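Glycerate dehydrogenase related protein (Thermoplasma acidophilum, PDB 3GVX) probably reduces glyoxylate or hydroxypyruvate with a nicotinamide cofactor, as a member of the D-isomer specific 2-hydroxyacid dehydrogenases. Local coordinates at residues S154-D157 / Q158-V162; A197-R200 / K201-I205. One frame throughout, in Å; residues are numbered along the deposited sequence.

Contact 1. Residues S154-D157 / Q158-V162; sequences SSVD and QNVDV
The carboxylate of Asp157 reaches forward over its own chain to take the backbone N-H of Asn159, with Asp157 OD1 2.9 Å from Asn159 N. The bond is bent, 143° at the hydrogen, and the donor stands well above the carboxylate plane. A side-chain oxygen held by the amide two residues on is an Asx turn, here superposed on a type I beta turn from Asp157 to Val160. The beta turn's own bond is weak, with Val160 N 3.5 Å from Asp157 O, which gives the side chain a real share in closing the bend. Its CG lies between the backbone N and the carbonyl carbon (chi1 53°), and this rotation swings OD1 towards the chain that follows. The same OD1 is also hydrogen-bonded to Tyr130 OH. The second oxygen, Asp157 OD2, accepts from a water 2.7 Å away, and that water in turn accepts from Asn159 ND2 at 3.0 Å, bridging the two side chains. Shortened to an alanine here, the residue would be likely to leave the Asn159 N-H and the Tyr130 hydroxyl without their shared acceptor and the water held by Asn159 alone of the two side chains, freeing the bend to shift. Beyond the polar knot, Val160 turns one methyl back across the bend: its CG2 rests 3.8 Å from Val156 CB and 3.9 Å from Asp157 OD1. The bend forms part of the surface loop joining strands 147-151 and 162-163; in Rossmann relatives the loop after this second strand meets the cofactor's adenosine ribose. Val160 also packs on Ala150 and on Tyr130, in the glycine-rich loop after strand 124-128. Asp157 and Asn159 lean on helix 132-143 through Arg135 and His139, and Asp161 makes a salt bridge with Lys142 of that helix.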
ATOM      1  N   SER B 154      -6.301  -1.339  25.673  1.00 56.09           N
ATOM      2  CA  SER B 154      -7.541  -2.011  25.313  1.00 55.04           C
ATOM      3  C   SER B 154      -8.351  -1.601  24.093  1.00 53.70           C
ATOM      4  O   SER B 154      -8.495  -0.428  23.757  1.00 53.00           O
ATOM      5  CB  SER B 154      -8.482  -2.033  26.509  1.00 56.16           C
ATOM      6  OG  SER B 154      -9.647  -2.771  26.199  1.00 56.81           O
ATOM      7  N   SER B 155      -8.906  -2.636  23.476  1.00 52.48           N
ATOM      8  CA  SER B 155      -9.751  -2.557  22.304  1.00 50.77           C
ATOM      9  C   SER B 155      -8.923  -2.709  21.047  1.00 50.74           C
ATOM     10  O   SER B 155      -8.089  -1.868  20.707  1.00 49.73           O
ATOM     11  CB  SER B 155     -10.544  -1.245  22.257  1.00 48.70           C
ATOM     12  OG  SER B 155     -11.720  -1.406  21.496  1.00 45.75           O
ATOM     13  N   VAL B 156      -9.138  -3.836  20.393  1.00 50.39           N
ATOM     14  CA  VAL B 156      -8.486  -4.130  19.144  1.00 48.87           C
ATOM     15  C   VAL B 156      -9.662  -4.643  18.380  1.00 49.16           C
ATOM     16  O   VAL B 156     -10.726  -4.884  18.951  1.00 50.85           O
ATOM     17  CB  VAL B 156      -7.427  -5.257  19.252  1.00 47.33           C
ATOM     18  CG1 VAL B 156      -6.267  -4.800  20.117  1.00 45.31           C
ATOM     19  CG2 VAL B 156      -8.077  -6.547  19.755  1.00 45.68           C
ATOM     20  N   ASP B 157      -9.503  -4.790  17.087  1.00 47.71           N
ATOM     21  CA  ASP B 157     -10.602  -5.302  16.335  1.00 45.66           C
ATOM     22  C   ASP B 157     -10.185  -6.597  15.701  1.00 44.01           C
ATOM     23  O   ASP B 157      -9.225  -7.242  16.114  1.00 43.23           O
ATOM     24  CB  ASP B 157     -11.039  -4.303  15.274  1.00 46.46           C
ATOM     25  CG  ASP B 157      -9.897  -3.856  14.395  1.00 46.59           C
ATOM     26  OD1 ASP B 157      -8.867  -4.548  14.344  1.00 44.74           O
ATOM     27  OD2 ASP B 157     -10.025  -2.807  13.746  1.00 47.64           O
ATOM     28  N   GLN B 158     -10.932  -6.972  14.688  1.00 42.94           N
ATOM     29  CA  GLN B 158     -10.676  -8.191  13.980  1.00 42.34           C
ATOM     30  C   GLN B 158      -9.407  -8.168  13.127  1.00 40.09           C
ATOM     31  O   GLN B 158      -8.951  -9.220  12.727  1.00 40.21           O
ATOM     32  CB  GLN B 158     -11.853  -8.496  13.071  1.00 45.49           C
ATOM     33  CG  GLN B 158     -11.552  -8.112  11.650  1.00 49.91           C
ATOM     34  CD  GLN B 158     -12.731  -7.500  10.964  1.00 54.55           C
ATOM     35  OE1 GLN B 158     -13.527  -8.195  10.330  1.00 55.05           O
ATOM     36  NE2 GLN B 158     -12.866  -6.184  11.094  1.00 55.29           N
ATOM     37  N   ASN B 159      -8.841  -7.006  12.811  1.00 36.00           N
ATOM     38  CA  ASN B 159      -7.636  -7.022  11.988  1.00 34.26           C
ATOM     39  C   ASN B 159      -6.348  -7.173  12.790  1.00 33.74           C
ATOM     40  O   ASN B 159      -5.257  -6.920  12.291  1.00 32.91           O
ATOM     41  CB  ASN B 159      -7.563  -5.786  11.092  1.00 31.24           C
ATOM     42  CG  ASN B 159      -8.551  -5.836   9.968  1.00 31.15           C
ATOM     43  OD1 ASN B 159      -8.891  -6.910   9.473  1.00 32.47           O
ATOM     44  ND2 ASN B 159      -9.024  -4.671   9.550  1.00 31.72           N
ATOM     45  N   VAL B 160      -6.490  -7.592  14.039  1.00 33.93           N
ATOM     46  CA  VAL B 160      -5.344  -7.809  14.904  1.00 35.29           C
ATOM     47  C   VAL B 160      -5.195  -9.288  15.214  1.00 37.30           C
ATOM     48  O   VAL B 160      -6.121  -9.915  15.711  1.00 39.16           O
ATOM     49  CB  VAL B 160      -5.481  -7.075  16.235  1.00 34.26           C
ATOM     50  CG1 VAL B 160      -4.328  -7.483  17.141  1.00 32.33           C
ATOM     51  CG2 VAL B 160      -5.522  -5.559  16.028  1.00 33.56           C
ATOM     52  N   ASP B 161      -4.033  -9.852  14.931  1.00 36.61           N
ATOM     53  CA  ASP B 161      -3.848 -11.263  15.196  1.00 37.57           C
ATOM     54  C   ASP B 161      -3.228 -11.544  16.555  1.00 37.02           C
ATOM     55  O   ASP B 161      -3.422 -12.609  17.116  1.00 37.92           O
ATOM     56  CB  ASP B 161      -2.993 -11.882  14.093  1.00 38.49           C
ATOM     57  CG  ASP B 161      -3.473 -11.501  12.714  1.00 40.31           C
ATOM     58  OD1 ASP B 161      -4.610 -11.854  12.352  1.00 41.26           O
ATOM     59  OD2 ASP B 161      -2.722 -10.828  11.985  1.00 42.05           O
ATOM     60  N   VAL B 162      -2.473 -10.590  17.075  1.00 36.99           N
ATOM     61  CA  VAL B 162      -1.821 -10.776  18.361  1.00 37.33           C
ATOM     62  C   VAL B 162      -1.799  -9.520  19.213  1.00 39.07           C
ATOM     63  O   VAL B 162      -1.441  -8.428  18.760  1.00 38.71           O
ATOM     64  CB  VAL B 162      -0.355 -11.265  18.190  1.00 37.00           C
ATOM     65  CG1 VAL B 162       0.279 -11.505  19.564  1.00 34.43           C
ATOM     66  CG2 VAL B 162      -0.310 -12.526  17.324  1.00 34.14           C
TER
HETATM   67  O   HOH W   1      -8.724  -2.353  11.454  1.00 23.96           O

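Contact 2. Residues A197-R200 / K201-I205; sequences ANAR and KNLTI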
ATOM      1  N   ALA B 197      16.604  -2.473  22.096  1.00 41.48           N
ATOM      2  CA  ALA B 197      17.410  -3.679  22.172  1.00 40.63           C
ATOM      3  C   ALA B 197      16.595  -4.913  21.808  1.00 41.10           C
ATOM      4  O   ALA B 197      17.153  -5.969  21.558  1.00 41.38           O
ATOM      5  CB  ALA B 197      18.014  -3.830  23.578  1.00 40.94           C
ATOM      6  N   ASN B 198      15.273  -4.788  21.759  1.00 40.82           N
ATOM      7  CA  ASN B 198      14.433  -5.931  21.404  1.00 41.13           C
ATOM      8  C   ASN B 198      14.295  -6.105  19.891  1.00 40.48           C
ATOM      9  O   ASN B 198      13.805  -7.127  19.427  1.00 41.57           O
ATOM     10  CB  ASN B 198      13.032  -5.774  22.004  1.00 42.78           C
ATOM     11  CG  ASN B 198      13.030  -5.843  23.516  1.00 44.99           C
ATOM     12  OD1 ASN B 198      12.887  -6.922  24.101  1.00 45.15           O
ATOM     13  ND2 ASN B 198      13.194  -4.691  24.159  1.00 43.01           N
ATOM     14  N   ALA B 199      14.743  -5.114  19.128  1.00 39.40           N
ATOM     15  CA  ALA B 199      14.602  -5.153  17.673  1.00 39.06           C
ATOM     16  C   ALA B 199      15.179  -6.362  16.962  1.00 38.25           C
ATOM     17  O   ALA B 199      16.350  -6.720  17.117  1.00 37.77           O
ATOM     18  CB  ALA B 199      15.163  -3.878  17.049  1.00 38.93           C
ATOM     19  N   ARG B 200      14.317  -7.015  16.199  1.00 37.06           N
ATOM     20  CA  ARG B 200      14.723  -8.156  15.399  1.00 35.56           C
ATOM     21  C   ARG B 200      15.670  -7.589  14.391  1.00 34.69           C
ATOM     22  O   ARG B 200      15.705  -6.385  14.168  1.00 29.36           O
ATOM     23  CB  ARG B 200      13.567  -8.718  14.594  1.00 35.06           C
ATOM     24  CG  ARG B 200      12.502  -9.295  15.391  1.00 36.35           C
ATOM     25  CD  ARG B 200      11.538  -9.973  14.498  1.00 36.81           C
ATOM     26  NE  ARG B 200      10.744 -10.872  15.304  1.00 38.71           N
ATOM     27  CZ  ARG B 200       9.823 -11.690  14.831  1.00 43.20           C
ATOM     28  NH1 ARG B 200       9.569 -11.723  13.530  1.00 42.91           N
ATOM     29  NH2 ARG B 200       9.165 -12.481  15.663  1.00 43.98           N
ATOM     30  N   LYS B 201      16.383  -8.485  13.732  1.00 36.71           N
ATOM     31  CA  LYS B 201      17.316  -8.084  12.703  1.00 38.49           C
ATOM     32  C   LYS B 201      16.529  -7.474  11.540  1.00 37.94           C
ATOM     33  O   LYS B 201      15.510  -8.015  11.120  1.00 38.55           O
ATOM     34  CB  LYS B 201      18.114  -9.303  12.236  1.00 40.89           C
ATOM     35  CG  LYS B 201      19.620  -9.058  12.128  1.00 45.94           C
ATOM     36  CD  LYS B 201      20.243  -8.644  13.486  1.00 49.44           C
ATOM     37  CE  LYS B 201      21.760  -8.498  13.388  1.00 50.32           C
ATOM     38  NZ  LYS B 201      22.227  -7.110  13.631  1.00 49.05           N
ATOM     39  N   ASN B 202      16.998  -6.329  11.056  1.00 37.08           N
ATOM     40  CA  ASN B 202      16.381  -5.614   9.932  1.00 37.64           C
ATOM     41  C   ASN B 202      15.047  -4.945  10.218  1.00 36.79           C
ATOM     42  O   ASN B 202      14.273  -4.663   9.305  1.00 35.55           O
ATOM     43  CB  ASN B 202      16.213  -6.544   8.736  1.00 37.60           C
ATOM     44  CG  ASN B 202      17.527  -7.067   8.234  1.00 38.30           C
ATOM     45  OD1 ASN B 202      18.505  -6.327   8.119  1.00 39.72           O
ATOM     46  ND2 ASN B 202      17.563  -8.347   7.924  1.00 39.89           N
ATOM     47  N   LEU B 203      14.799  -4.672  11.490  1.00 36.33           N
ATOM     48  CA  LEU B 203      13.564  -4.037  11.897  1.00 34.49           C
ATOM     49  C   LEU B 203      13.456  -2.668  11.262  1.00 33.72           C
ATOM     50  O   LEU B 203      14.449  -1.956  11.134  1.00 34.20           O
ATOM     51  CB  LEU B 203      13.517  -3.893  13.416  1.00 32.84           C
ATOM     52  CG  LEU B 203      12.400  -2.949  13.872  1.00 33.51           C
ATOM     53  CD1 LEU B 203      11.018  -3.634  13.722  1.00 28.89           C
ATOM     54  CD2 LEU B 203      12.665  -2.526  15.314  1.00 31.18           C
ATOM     55  N   THR B 204      12.249  -2.321  10.842  1.00 33.62           N
ATOM     56  CA  THR B 204      11.971  -1.020  10.261  1.00 32.29           C
ATOM     57  C   THR B 204      10.958  -0.364  11.175  1.00 32.48           C
ATOM     58  O   THR B 204       9.910  -0.933  11.495  1.00 30.57           O
ATOM     59  CB  THR B 204      11.375  -1.128   8.852  1.00 32.34           C
ATOM     60  OG1 THR B 204      12.302  -1.809   8.001  1.00 31.09           O
ATOM     61  CG2 THR B 204      11.096   0.263   8.283  1.00 32.30           C
ATOM     62  N   ILE B 205      11.290   0.835  11.614  1.00 33.39           N
ATOM     63  CA  ILE B 205      10.419   1.557  12.500  1.00 33.22           C
ATOM     64  C   ILE B 205       9.807   2.734  11.783  1.00 33.03           C
ATOM     65  O   ILE B 205      10.490   3.491  11.096  1.00 32.40           O
ATOM     66  CB  ILE B 205      11.176   2.023  13.735  1.00 35.33           C
ATOM     67  CG1 ILE B 205      11.841   0.802  14.376  1.00 38.97           C
ATOM     68  CG2 ILE B 205      10.229   2.761  14.676  1.00 35.18           C
ATOM     69  CD1 ILE B 205      12.299   0.969  15.796  1.00 38.73           C
TER
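A tight methyl-to-methyl contact between Ala199 and Leu203, four residues apart, spans the turn that delivers the chain from helix 193-196 into strand 204-207. Leu203 CD2 stands only 3.3 Å from Ala199 CB, closer than carbon atoms usually pack. With CG anti to the backbone N (chi1 167°), the leucine sends this methyl back over the alanine, while Leu203 CB lies 3.4 Å from Arg200 O. Both side chains are buried, and Leu203 also meets Phe171 and Val177. The bend itself is a type II beta turn from Arg200 to Leu203, with Asn202 at its third position carrying the positive phi (71°) of that turn type. It opens into one of the parallel strands of the Rossmann-type cofactor-binding domain. Its closing bond is weak, Leu203 N lying 3.3 Å from Arg200 O, and outside groups add further grips: Arg226 NH2 binds Ala199 O, and Asp228 OD2 accepts from Asn202 N. Arg200 sends its extended chain away from the turn, where NE bonds to Arg172 O and NH1 forms a salt bridge with Asp175, tying the turn to the end of helix 167-172 and to the loop that follows it.

In the fold
Contacts 1 and 2 are both beta turns just before a strand of one Rossmann-type domain. Contact 1 comes first along the chain and is complete before contact 2 begins; their centres lie 22 Å apart, and their nearest atoms, about 10 Å apart, do not touch. Both lead into strands of the same seven-stranded parallel sheet: residues 154-162 run into the outermost strand 162-163, whereas residues 197-205 enter strand 204-207, beyond the intervening strands 147-151, 124-128 and 176-179. Contact 1 lies at the surface, near loops that probably face the cofactor, while contact 2 is partly buried and directly precedes its strand.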